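Local coordinates for protein elongation factor G (Thermus thermophilus, PDB 1WDT) that binds GTP and magnesium and probably acts as a translational GTPase of the elongation factor G family during protein synthesis, at residues 283-288 with 371-376; 314-319 with 362-367; 30-35 with 260-265; 475-480 with 544-549. All blocks are in the same frame, centred on the assembly; numbering follows the deposited sequence.

Overall arrangement
From the N terminus, contact 3 comes first: it closes a long loop of the GTP-binding domain by setting the end of helix 22-33 against the start of helix 261-271. Contact 1 opens next, joining the first strand of domain 2 to the loop between strands 361-363 and 383-389. Contact 2 falls within the span that contact 1 closes; the two share one antiparallel sheet and touch, with A286 N 2.9 Å from L362 O. Contact 4 follows in series, far out in domain IV, where it fastens a hairpin end to the loop before helix 549-564. Its centre is about 85 Å from that of contact 3, on the opposite side of the chain's centre.

Contact 1: residues 283-288 with 371-376; sequences PPLAKV and EEVPFA
K287 stretches from strand 285-288 to the loop 371-376, where its NZ donates a hydrogen bond to O of P374 at 2.7 Å. The donor lies in the carbonyl plane, at a C=O...N angle of 154°. A long, unbranched side chain suits the task: CG stands anti to the backbone N (chi1 -176°), and the chain runs extended from there to the ammonium. NZ also passes 3.6 Å from CD1 of F375, meeting that ring obliquely.

CG1 of V373 touches CD of K287 at 3.8 Å, while the other branch of V373, CG2, faces CD1 of L285 at 4.3 Å; a beta-branched residue can thus serve two neighbours. CD2 of L285 rests 3.8 Å from O of E372. Strand alternation turns L285 and K287 toward the loop and A286 away. The short runs 285-287 and 372-375 point within 12° of each other, yet CA of K287 and CA of V373 are 8.0 Å apart, so side chains bridge the distance.

The second shell supplies a counter-charge: E96 forms a salt bridge with NZ of K287, and its OE2 also accepts a hydrogen bond from N of A376. With a methionine in place of K287, P374 O and E96 would probably be left without their shared cationic partner.

Strand 285-294 lies between strands 361-363 and 298-307. V361 packs on L285 and V373, Y306 on K287 and P374, and P374 also meets R278 and F279 of helix 275-279. Through E96, helix 88-97 of the GTP-binding domain joins the contact.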
loop_
_atom_site.group_PDB
_atom_site.type_symbol
_atom_site.label_atom_id
_atom_site.label_comp_id
_atom_site.label_asym_id
_atom_site.label_seq_id
_atom_site.Cartn_x
_atom_site.Cartn_y
_atom_site.Cartn_z
ATOM N N PRO A 283 -7.662 -30.192 -2.552
ATOM C CA PRO A 283 -7.084 -29.888 -3.865
ATOM C C PRO A 283 -6.272 -28.589 -3.887
ATOM O O PRO A 283 -6.462 -27.707 -3.045
ATOM C CB PRO A 283 -8.311 -29.842 -4.778
ATOM C CG PRO A 283 -9.376 -29.333 -3.870
ATOM C CD PRO A 283 -9.133 -30.107 -2.590
ATOM N N PRO A 284 -5.349 -28.464 -4.851
ATOM C CA PRO A 284 -4.505 -27.276 -4.983
ATOM C C PRO A 284 -5.261 -25.946 -4.937
ATOM O O PRO A 284 -6.292 -25.773 -5.589
ATOM C CB PRO A 284 -3.803 -27.507 -6.317
ATOM C CG PRO A 284 -3.634 -28.998 -6.339
ATOM C CD PRO A 284 -4.994 -29.477 -5.863
ATOM N N LEU A 285 -4.749 -25.027 -4.123
ATOM C CA LEU A 285 -5.304 -23.684 -3.973
ATOM C C LEU A 285 -4.080 -22.785 -3.883
ATOM O O LEU A 285 -3.206 -23.004 -3.045
ATOM C CB LEU A 285 -6.148 -23.553 -2.693
ATOM C CG LEU A 285 -6.763 -22.163 -2.430
ATOM C CD1 LEU A 285 -7.620 -21.752 -3.613
ATOM C CD2 LEU A 285 -7.602 -22.173 -1.157
ATOM N N ALA A 286 -4.012 -21.784 -4.751
ATOM C CA ALA A 286 -2.866 -20.883 -4.775
ATOM C C ALA A 286 -3.282 -19.475 -5.151
ATOM O O ALA A 286 -4.429 -19.231 -5.515
ATOM C CB ALA A 286 -1.816 -21.397 -5.776
ATOM N N LYS A 287 -2.332 -18.549 -5.058
ATOM C CA LYS A 287 -2.581 -17.159 -5.394
ATOM C C LYS A 287 -1.276 -16.460 -5.789
ATOM O O LYS A 287 -0.227 -16.716 -5.206
ATOM C CB LYS A 287 -3.213 -16.434 -4.195
ATOM C CG LYS A 287 -3.608 -14.989 -4.471
ATOM C CD LYS A 287 -4.210 -14.310 -3.243
ATOM C CE LYS A 287 -4.581 -12.870 -3.553
ATOM N NZ LYS A 287 -5.428 -12.249 -2.502
ATOM N N VAL A 288 -1.353 -15.593 -6.795
ATOM C CA VAL A 288 -0.198 -14.816 -7.236
ATOM C C VAL A 288 -0.170 -13.628 -6.269
ATOM O O VAL A 288 -1.042 -12.762 -6.327
ATOM C CB VAL A 288 -0.393 -14.290 -8.674
ATOM C CG1 VAL A 288 0.845 -13.496 -9.111
ATOM C CG2 VAL A 288 -0.651 -15.460 -9.628
ATOM N N GLU A 371 -14.222 -15.871 0.410
ATOM C CA GLU A 371 -13.792 -16.136 1.785
ATOM C C GLU A 371 -12.743 -17.230 1.949
ATOM O O GLU A 371 -12.097 -17.316 2.993
ATOM C CB GLU A 371 -14.993 -16.490 2.679
ATOM C CG GLU A 371 -16.367 -16.138 2.126
ATOM C CD GLU A 371 -16.856 -17.134 1.093
ATOM O OE1 GLU A 371 -16.917 -18.342 1.410
ATOM O OE2 GLU A 371 -17.181 -16.712 -0.035
ATOM N N GLU A 372 -12.571 -18.065 0.931
ATOM C CA GLU A 372 -11.611 -19.163 1.014
ATOM C C GLU A 372 -10.170 -18.744 0.709
ATOM O O GLU A 372 -9.233 -19.477 1.003
ATOM C CB GLU A 372 -12.049 -20.288 0.067
ATOM C CG GLU A 372 -13.466 -20.808 0.356
ATOM C CD GLU A 372 -14.011 -21.748 -0.716
ATOM O OE1 GLU A 372 -15.126 -22.278 -0.528
ATOM O OE2 GLU A 372 -13.339 -21.955 -1.746
ATOM N N VAL A 373 -10.004 -17.553 0.144
ATOM C CA VAL A 373 -8.691 -17.039 -0.234
ATOM C C VAL A 373 -8.307 -15.801 0.577
ATOM O O VAL A 373 -9.105 -14.884 0.727
ATOM C CB VAL A 373 -8.673 -16.652 -1.739
ATOM C CG1 VAL A 373 -7.285 -16.215 -2.158
ATOM C CG2 VAL A 373 -9.144 -17.827 -2.583
ATOM N N PRO A 374 -7.071 -15.760 1.106
ATOM C CA PRO A 374 -6.599 -14.617 1.898
ATOM C C PRO A 374 -6.590 -13.349 1.045
ATOM O O PRO A 374 -6.168 -13.377 -0.111
ATOM C CB PRO A 374 -5.182 -15.031 2.300
ATOM C CG PRO A 374 -5.254 -16.513 2.322
ATOM C CD PRO A 374 -6.052 -16.822 1.074
ATOM N N PHE A 375 -7.051 -12.238 1.607
ATOM C CA PHE A 375 -7.071 -10.989 0.855
ATOM C C PHE A 375 -6.840 -9.759 1.725
ATOM O O PHE A 375 -7.466 -9.598 2.774
ATOM C CB PHE A 375 -8.405 -10.825 0.121
ATOM C CG PHE A 375 -8.433 -9.658 -0.819
ATOM C CD1 PHE A 375 -8.080 -9.816 -2.154
ATOM C CD2 PHE A 375 -8.765 -8.387 -0.361
ATOM C CE1 PHE A 375 -8.054 -8.729 -3.019
ATOM C CE2 PHE A 375 -8.741 -7.290 -1.219
ATOM C CZ PHE A 375 -8.385 -7.462 -2.550
ATOM N N ALA A 376 -5.939 -8.891 1.278
ATOM C CA ALA A 376 -5.650 -7.650 1.986
ATOM C C ALA A 376 -5.743 -6.518 0.966
ATOM O O ALA A 376 -4.946 -6.442 0.026
ATOM C CB ALA A 376 -4.259 -7.702 2.610
#

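Contact 2: residues 314-319 with 362-367; sequences DSLQSE and LWQGEK
Q317 and W363 form a hydrogen-bonded antiparallel pair. N of Q317 donates to O of W363 at 2.8 Å, and N of W363 returns a bond to O of Q317 at 3.0 Å. A salt bridge also joins OE2 of E319 to NZ of K367 at 2.9 Å, its hydrogen bond weak; the two side chains cross at about a right angle.

The indole fills the space between these polar links. W363 places CG between its backbone N and carbonyl carbon (chi1 69°), bringing the ring back across the neighbouring strand. CB of Q317 makes a CH-pi contact over the five-membered ring, 3.9 Å from its centroid. O of Q317 lies above one ring face and CG of K367 above the opposite one, a sandwich that a broad flat residue suits.

On the other side of the sheet, CB of S318 and CD1 of L362 are pressed to 3.4 Å, and CD1 of L316 packs on CB of L362 at 3.8 Å. Serine is small enough for that place, and its OG bonds to O of G321. Strands 314-318 and 361-363 are neighbours in the antiparallel beta-barrel characteristic of domain 2 in translational GTPases.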
loop_
_atom_site.group_PDB
_atom_site.type_symbol
_atom_site.label_atom_id
_atom_site.label_comp_id
_atom_site.label_asym_id
_atom_site.label_seq_id
_atom_site.Cartn_x
_atom_site.Cartn_y
_atom_site.Cartn_z
ATOM N N ASP A 314 2.103 -30.613 -14.029
ATOM C CA ASP A 314 0.751 -30.343 -13.559
ATOM C C ASP A 314 0.249 -29.001 -14.080
ATOM O O ASP A 314 1.025 -28.193 -14.594
ATOM C CB ASP A 314 0.704 -30.350 -12.029
ATOM C CG ASP A 314 0.840 -31.741 -11.448
ATOM O OD1 ASP A 314 0.866 -31.872 -10.207
ATOM O OD2 ASP A 314 0.912 -32.707 -12.234
ATOM N N SER A 315 -1.057 -28.780 -13.949
ATOM C CA SER A 315 -1.691 -27.545 -14.384
ATOM C C SER A 315 -2.664 -27.057 -13.325
ATOM O O SER A 315 -3.123 -27.827 -12.490
ATOM C CB SER A 315 -2.466 -27.760 -15.691
ATOM O OG SER A 315 -1.594 -27.988 -16.775
ATOM N N LEU A 316 -2.966 -25.767 -13.371
ATOM C CA LEU A 316 -3.910 -25.155 -12.451
ATOM C C LEU A 316 -4.859 -24.310 -13.285
ATOM O O LEU A 316 -4.475 -23.780 -14.328
ATOM C CB LEU A 316 -3.183 -24.252 -11.448
ATOM C CG LEU A 316 -2.315 -24.900 -10.368
ATOM C CD1 LEU A 316 -1.459 -23.837 -9.718
ATOM C CD2 LEU A 316 -3.194 -25.580 -9.326
ATOM N N GLN A 317 -6.101 -24.202 -12.838
ATOM C CA GLN A 317 -7.088 -23.381 -13.519
ATOM C C GLN A 317 -6.948 -21.962 -12.977
ATOM O O GLN A 317 -6.529 -21.765 -11.835
ATOM C CB GLN A 317 -8.497 -23.888 -13.217
ATOM C CG GLN A 317 -9.078 -24.797 -14.284
ATOM C CD GLN A 317 -9.235 -24.085 -15.615
ATOM O OE1 GLN A 317 -9.791 -22.986 -15.681
ATOM N NE2 GLN A 317 -8.749 -24.709 -16.683
ATOM N N SER A 318 -7.291 -20.979 -13.797
ATOM C CA SER A 318 -7.228 -19.587 -13.382
ATOM C C SER A 318 -8.216 -18.833 -14.244
ATOM O O SER A 318 -8.700 -19.366 -15.243
ATOM C CB SER A 318 -5.831 -19.010 -13.598
ATOM O OG SER A 318 -5.601 -18.777 -14.970
ATOM N N GLU A 319 -8.518 -17.595 -13.860
ATOM C CA GLU A 319 -9.450 -16.780 -14.628
ATOM C C GLU A 319 -8.943 -16.584 -16.058
ATOM O O GLU A 319 -9.725 -16.314 -16.967
ATOM C CB GLU A 319 -9.642 -15.412 -13.962
ATOM C CG GLU A 319 -10.436 -15.435 -12.659
ATOM C CD GLU A 319 -11.806 -16.072 -12.825
ATOM O OE1 GLU A 319 -12.356 -15.997 -13.943
ATOM O OE2 GLU A 319 -12.332 -16.634 -11.837
ATOM N N LEU A 362 -5.496 -19.400 -8.231
ATOM C CA LEU A 362 -5.272 -20.600 -9.060
ATOM C C LEU A 362 -5.828 -21.803 -8.295
ATOM O O LEU A 362 -5.748 -21.852 -7.071
ATOM C CB LEU A 362 -3.773 -20.835 -9.315
ATOM C CG LEU A 362 -2.897 -19.912 -10.179
ATOM C CD1 LEU A 362 -3.254 -20.079 -11.629
ATOM C CD2 LEU A 362 -3.059 -18.473 -9.753
ATOM N N TRP A 363 -6.356 -22.794 -8.998
ATOM C CA TRP A 363 -6.923 -23.930 -8.288
ATOM C C TRP A 363 -7.148 -25.150 -9.166
ATOM O O TRP A 363 -6.974 -25.104 -10.381
ATOM C CB TRP A 363 -8.279 -23.508 -7.706
ATOM C CG TRP A 363 -9.315 -23.289 -8.780
ATOM C CD1 TRP A 363 -10.114 -24.240 -9.347
ATOM C CD2 TRP A 363 -9.578 -22.070 -9.499
ATOM N NE1 TRP A 363 -10.848 -23.698 -10.376
ATOM C CE2 TRP A 363 -10.540 -22.370 -10.493
ATOM C CE3 TRP A 363 -9.091 -20.755 -9.403
ATOM C CZ2 TRP A 363 -11.024 -21.404 -11.389
ATOM C CZ3 TRP A 363 -9.573 -19.793 -10.295
ATOM C CH2 TRP A 363 -10.530 -20.126 -11.275
ATOM N N GLN A 364 -7.540 -26.242 -8.517
ATOM C CA GLN A 364 -7.911 -27.480 -9.194
ATOM C C GLN A 364 -9.234 -27.833 -8.522
ATOM O O GLN A 364 -9.418 -27.552 -7.336
ATOM C CB GLN A 364 -6.893 -28.598 -8.958
ATOM C CG GLN A 364 -5.659 -28.518 -9.836
ATOM C CD GLN A 364 -4.792 -29.745 -9.713
ATOM O OE1 GLN A 364 -3.729 -29.832 -10.323
ATOM N NE2 GLN A 364 -5.246 -30.711 -8.923
ATOM N N GLY A 365 -10.159 -28.424 -9.267
ATOM C CA GLY A 365 -11.440 -28.775 -8.680
ATOM C C GLY A 365 -12.404 -27.603 -8.654
ATOM O O GLY A 365 -12.396 -26.767 -9.558
ATOM N N GLU A 366 -13.241 -27.543 -7.621
ATOM C CA GLU A 366 -14.216 -26.465 -7.496
ATOM C C GLU A 366 -13.502 -25.130 -7.346
ATOM O O GLU A 366 -12.514 -25.019 -6.617
ATOM C CB GLU A 366 -15.122 -26.678 -6.277
ATOM C CG GLU A 366 -14.409 -26.495 -4.935
ATOM C CD GLU A 366 -15.298 -25.866 -3.864
ATOM O OE1 GLU A 366 -14.806 -25.648 -2.734
ATOM O OE2 GLU A 366 -16.484 -25.586 -4.154
ATOM N N LYS A 367 -14.013 -24.115 -8.027
ATOM C CA LYS A 367 -13.420 -22.791 -7.954
ATOM C C LYS A 367 -13.713 -22.170 -6.590
ATOM O O LYS A 367 -14.851 -22.184 -6.117
ATOM C CB LYS A 367 -13.982 -21.919 -9.066
ATOM C CG LYS A 367 -13.533 -20.483 -9.037
ATOM C CD LYS A 367 -14.263 -19.737 -10.126
ATOM C CE LYS A 367 -14.099 -18.244 -10.008
ATOM N NZ LYS A 367 -14.959 -17.590 -11.029
#

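Contact 3: residues 30-35 with 260-265; sequences LYKTGA and GVLPLL
K32 and T33, in the last turn of helix 22-33, make apolar contacts with V261, L262 and L265 in the first turns of helix 261-271. CB of K32 lies 4.0 Å from CD2 of L262, and its CG lies 4.1 Å from CG1 of V261. CG2 of T33 touches CD2 of L265 at 3.9 Å. V261 and L265 are buried and suit apolar packing; L262 is partly exposed, and lysine offers methylenes for packing and a charge for the margin.

A bend in K32 (chi2 -79°) carries its ammonium away from L262 and V261, to a weak hydrogen bond with O of G186. OG1 of T33 sits between its own backbone N and carbonyl carbon (chi1 56°) and bonds to O of L29, which leaves the methyl for the contact.

G34 has positive phi (96°) and closes helix 22-33 with a Schellman motif: its N bonds to O of Y31 at 3.2 Å, and N of A35 weakly to O of L30; glycine tolerates these angles. G260, also at positive phi, is the N-cap of the other helix, and its O accepts a bond from N of L264.

The side chain of V261 is about 9 Å from the bound GTP. Helix 22-33 follows the P-loop; V261 also packs on its A28 and L29, and L264 on its L25. Strand 65-71 lies against both helices, through L69 on L30 and on L265.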
loop_
_atom_site.group_PDB
_atom_site.type_symbol
_atom_site.label_atom_id
_atom_site.label_comp_id
_atom_site.label_asym_id
_atom_site.label_seq_id
_atom_site.Cartn_x
_atom_site.Cartn_y
_atom_site.Cartn_z
ATOM N N LEU A 30 19.848 -17.504 5.918
ATOM C CA LEU A 30 20.290 -18.130 4.671
ATOM C C LEU A 30 21.707 -18.658 4.813
ATOM O O LEU A 30 22.017 -19.756 4.353
ATOM C CB LEU A 30 20.251 -17.127 3.514
ATOM C CG LEU A 30 18.848 -16.750 3.035
ATOM C CD1 LEU A 30 18.910 -15.479 2.203
ATOM C CD2 LEU A 30 18.251 -17.912 2.227
ATOM N N TYR A 31 22.567 -17.870 5.449
ATOM C CA TYR A 31 23.946 -18.277 5.649
ATOM C C TYR A 31 24.091 -19.450 6.621
ATOM O O TYR A 31 24.776 -20.429 6.318
ATOM C CB TYR A 31 24.789 -17.091 6.138
ATOM C CG TYR A 31 26.178 -17.494 6.577
ATOM C CD1 TYR A 31 26.516 -17.533 7.931
ATOM C CD2 TYR A 31 27.139 -17.893 5.644
ATOM C CE1 TYR A 31 27.773 -17.963 8.348
ATOM C CE2 TYR A 31 28.400 -18.327 6.052
ATOM C CZ TYR A 31 28.708 -18.362 7.405
ATOM O OH TYR A 31 29.938 -18.814 7.820
ATOM N N LYS A 32 23.453 -19.354 7.786
ATOM C CA LYS A 32 23.546 -20.415 8.794
ATOM C C LYS A 32 22.929 -21.754 8.362
ATOM O O LYS A 32 23.277 -22.802 8.901
ATOM C CB LYS A 32 22.905 -19.952 10.107
ATOM C CG LYS A 32 23.769 -19.012 10.942
ATOM C CD LYS A 32 24.828 -19.779 11.727
ATOM C CE LYS A 32 25.586 -18.867 12.680
ATOM N NZ LYS A 32 26.547 -19.619 13.531
ATOM N N THR A 33 22.017 -21.724 7.399
ATOM C CA THR A 33 21.403 -22.959 6.925
ATOM C C THR A 33 22.159 -23.576 5.739
ATOM O O THR A 33 21.905 -24.719 5.371
ATOM C CB THR A 33 19.934 -22.734 6.529
ATOM O OG1 THR A 33 19.855 -21.701 5.542
ATOM C CG2 THR A 33 19.111 -22.339 7.757
ATOM N N GLY A 34 23.090 -22.824 5.151
ATOM C CA GLY A 34 23.865 -23.346 4.031
ATOM C C GLY A 34 23.353 -22.978 2.647
ATOM O O GLY A 34 23.931 -23.374 1.637
ATOM N N ALA A 35 22.263 -22.221 2.600
ATOM C CA ALA A 35 21.679 -21.796 1.335
ATOM C C ALA A 35 22.564 -20.779 0.623
ATOM O O ALA A 35 22.462 -20.597 -0.588
ATOM C CB ALA A 35 20.309 -21.182 1.583
ATOM N N GLY A 260 21.349 -15.949 18.425
ATOM C CA GLY A 260 20.041 -16.586 18.344
ATOM C C GLY A 260 19.393 -16.785 16.983
ATOM O O GLY A 260 18.169 -16.821 16.893
ATOM N N VAL A 261 20.190 -16.930 15.930
ATOM C CA VAL A 261 19.638 -17.108 14.592
ATOM C C VAL A 261 18.949 -18.457 14.374
ATOM O O VAL A 261 17.766 -18.495 14.038
ATOM C CB VAL A 261 20.720 -16.898 13.508
ATOM C CG1 VAL A 261 20.180 -17.300 12.129
ATOM C CG2 VAL A 261 21.131 -15.426 13.487
ATOM N N LEU A 262 19.674 -19.558 14.537
ATOM C CA LEU A 262 19.050 -20.870 14.364
ATOM C C LEU A 262 17.979 -21.087 15.449
ATOM O O LEU A 262 16.974 -21.753 15.203
ATOM C CB LEU A 262 20.109 -21.983 14.381
ATOM C CG LEU A 262 21.001 -21.943 13.128
ATOM C CD1 LEU A 262 22.077 -23.024 13.183
ATOM C CD2 LEU A 262 20.117 -22.124 11.898
ATOM N N PRO A 263 18.195 -20.552 16.672
ATOM C CA PRO A 263 17.181 -20.721 17.723
ATOM C C PRO A 263 15.855 -20.072 17.298
ATOM O O PRO A 263 14.774 -20.552 17.650
ATOM C CB PRO A 263 17.818 -20.035 18.924
ATOM C CG PRO A 263 19.265 -20.432 18.764
ATOM C CD PRO A 263 19.502 -20.206 17.270
ATOM N N LEU A 264 15.945 -18.982 16.538
ATOM C CA LEU A 264 14.753 -18.301 16.033
ATOM C C LEU A 264 14.038 -19.207 15.018
ATOM O O LEU A 264 12.813 -19.234 14.949
ATOM C CB LEU A 264 15.130 -16.991 15.343
ATOM C CG LEU A 264 14.020 -16.298 14.543
ATOM C CD1 LEU A 264 12.842 -15.994 15.463
ATOM C CD2 LEU A 264 14.559 -15.004 13.909
ATOM N N LEU A 265 14.811 -19.957 14.238
ATOM C CA LEU A 265 14.230 -20.845 13.237
ATOM C C LEU A 265 13.516 -22.012 13.917
ATOM O O LEU A 265 12.412 -22.392 13.526
ATOM C CB LEU A 265 15.325 -21.365 12.301
ATOM C CG LEU A 265 14.890 -22.062 11.016
ATOM C CD1 LEU A 265 13.963 -21.146 10.216
ATOM C CD2 LEU A 265 16.119 -22.400 10.204
#

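Contact 4: residues 475-480 with 544-549; sequences GGHGQY and EVDSSD
D546 holds two backbone donors of segment 475-480. With CG anti to the carbonyl carbon (chi1 -57°), its OD1 accepts a bond from N of G478 at 3.2 Å, met from above the carboxylate plane. Its backbone O accepts one from N of Y480 at 2.9 Å; here the donor lies 65° out of the carbonyl plane. The carbonyl of Y480 is satisfied by OG of S547, which donates to it at 2.7 Å. That OG lies in the plane of the tyrosine ring, 3.5 Å from CD1, and accepts a bond from N of H543, so serine's one hydroxyl both gives and receives.

With a leucine in place of D546 the bond from Y480 could survive, but N of G478 would probably lose its acceptor and the glycine-rich loop would be freer to move.

OH of Y480 bonds to K469 and S541, while its ring stacks on H543. S548 is the N-cap of helix 549-564, its OG making a weak bond to N of A551. Segment 475-480 comes at the end of the hairpin of strands 464-472 and 479-489, in domain IV with its S5-like fold; loops at the tip of this domain in elongation factor G typically approach the ribosomal decoding centre.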
loop_
_atom_site.group_PDB
_atom_site.type_symbol
_atom_site.label_atom_id
_atom_site.label_comp_id
_atom_site.label_asym_id
_atom_site.label_seq_id
_atom_site.Cartn_x
_atom_site.Cartn_y
_atom_site.Cartn_z
ATOM N N GLY A 475 -24.277 23.293 -49.617
ATOM C CA GLY A 475 -24.622 22.141 -50.424
ATOM C C GLY A 475 -26.107 22.057 -50.710
ATOM O O GLY A 475 -26.783 23.079 -50.835
ATOM N N GLY A 476 -26.610 20.831 -50.812
ATOM C CA GLY A 476 -28.019 20.625 -51.085
ATOM C C GLY A 476 -28.916 21.334 -50.091
ATOM O O GLY A 476 -29.669 22.237 -50.458
ATOM N N HIS A 477 -28.836 20.926 -48.828
ATOM C CA HIS A 477 -29.651 21.532 -47.780
ATOM C C HIS A 477 -28.825 22.375 -46.819
ATOM O O HIS A 477 -27.599 22.256 -46.755
ATOM C CB HIS A 477 -30.404 20.453 -46.991
ATOM C CG HIS A 477 -31.541 19.835 -47.744
ATOM N ND1 HIS A 477 -32.643 20.557 -48.156
ATOM C CD2 HIS A 477 -31.751 18.562 -48.159
ATOM C CE1 HIS A 477 -33.478 19.757 -48.791
ATOM N NE2 HIS A 477 -32.961 18.540 -48.807
ATOM N N GLY A 478 -29.516 23.236 -46.079
ATOM C CA GLY A 478 -28.855 24.092 -45.116
ATOM C C GLY A 478 -29.081 23.584 -43.706
ATOM O O GLY A 478 -29.698 22.539 -43.498
ATOM N N GLN A 479 -28.571 24.327 -42.735
ATOM C CA GLN A 479 -28.714 23.968 -41.333
ATOM C C GLN A 479 -29.347 25.142 -40.610
ATOM O O GLN A 479 -29.050 26.298 -40.914
ATOM C CB GLN A 479 -27.345 23.660 -40.720
ATOM C CG GLN A 479 -26.739 22.345 -41.177
ATOM C CD GLN A 479 -27.367 21.143 -40.494
ATOM O OE1 GLN A 479 -28.589 21.006 -40.441
ATOM N NE2 GLN A 479 -26.526 20.261 -39.971
ATOM N N TYR A 480 -30.227 24.849 -39.661
ATOM C CA TYR A 480 -30.877 25.910 -38.910
ATOM C C TYR A 480 -31.117 25.556 -37.448
ATOM O O TYR A 480 -31.704 24.519 -37.126
ATOM C CB TYR A 480 -32.198 26.299 -39.574
ATOM C CG TYR A 480 -32.900 27.417 -38.842
ATOM C CD1 TYR A 480 -33.771 27.146 -37.784
ATOM C CD2 TYR A 480 -32.639 28.748 -39.158
ATOM C CE1 TYR A 480 -34.362 28.177 -37.060
ATOM C CE2 TYR A 480 -33.222 29.787 -38.436
ATOM C CZ TYR A 480 -34.079 29.492 -37.388
ATOM O OH TYR A 480 -34.632 30.512 -36.654
ATOM N N GLU A 544 -38.564 22.677 -40.140
ATOM C CA GLU A 544 -38.717 21.248 -40.377
ATOM C C GLU A 544 -37.766 20.759 -41.460
ATOM O O GLU A 544 -37.428 19.577 -41.516
ATOM C CB GLU A 544 -40.152 20.931 -40.792
ATOM C CG GLU A 544 -40.462 19.449 -40.794
ATOM C CD GLU A 544 -40.296 18.830 -39.419
ATOM O OE1 GLU A 544 -41.028 19.237 -38.491
ATOM O OE2 GLU A 544 -39.431 17.941 -39.260
ATOM N N VAL A 545 -37.332 21.676 -42.314
ATOM C CA VAL A 545 -36.443 21.334 -43.413
ATOM C C VAL A 545 -34.951 21.342 -43.071
ATOM O O VAL A 545 -34.261 20.346 -43.276
ATOM C CB VAL A 545 -36.677 22.286 -44.609
ATOM C CG1 VAL A 545 -35.871 21.823 -45.817
ATOM C CG2 VAL A 545 -38.159 22.344 -44.942
ATOM N N ASP A 546 -34.459 22.455 -42.536
ATOM C CA ASP A 546 -33.037 22.578 -42.230
ATOM C C ASP A 546 -32.541 22.327 -40.806
ATOM O O ASP A 546 -31.332 22.300 -40.583
ATOM C CB ASP A 546 -32.544 23.954 -42.677
ATOM C CG ASP A 546 -32.787 24.206 -44.147
ATOM O OD1 ASP A 546 -32.494 23.306 -44.963
ATOM O OD2 ASP A 546 -33.265 25.307 -44.489
ATOM N N SER A 547 -33.436 22.147 -39.842
ATOM C CA SER A 547 -32.994 21.923 -38.469
ATOM C C SER A 547 -32.494 20.503 -38.221
ATOM O O SER A 547 -33.044 19.537 -38.752
ATOM C CB SER A 547 -34.118 22.259 -37.478
ATOM O OG SER A 547 -34.236 23.661 -37.295
ATOM N N SER A 548 -31.451 20.388 -37.399
ATOM C CA SER A 548 -30.864 19.090 -37.060
ATOM C C SER A 548 -30.177 19.152 -35.699
ATOM O O SER A 548 -30.024 20.227 -35.119
ATOM C CB SER A 548 -29.830 18.687 -38.117
ATOM O OG SER A 548 -28.736 19.589 -38.098
ATOM N N ASP A 549 -29.746 18.000 -35.198
ATOM C CA ASP A 549 -29.063 17.957 -33.917
ATOM C C ASP A 549 -27.817 18.826 -33.965
ATOM O O ASP A 549 -27.558 19.614 -33.052
ATOM C CB ASP A 549 -28.654 16.527 -33.563
ATOM C CG ASP A 549 -29.831 15.660 -33.180
ATOM O OD1 ASP A 549 -30.722 16.151 -32.455
ATOM O OD2 ASP A 549 -29.857 14.482 -33.588
#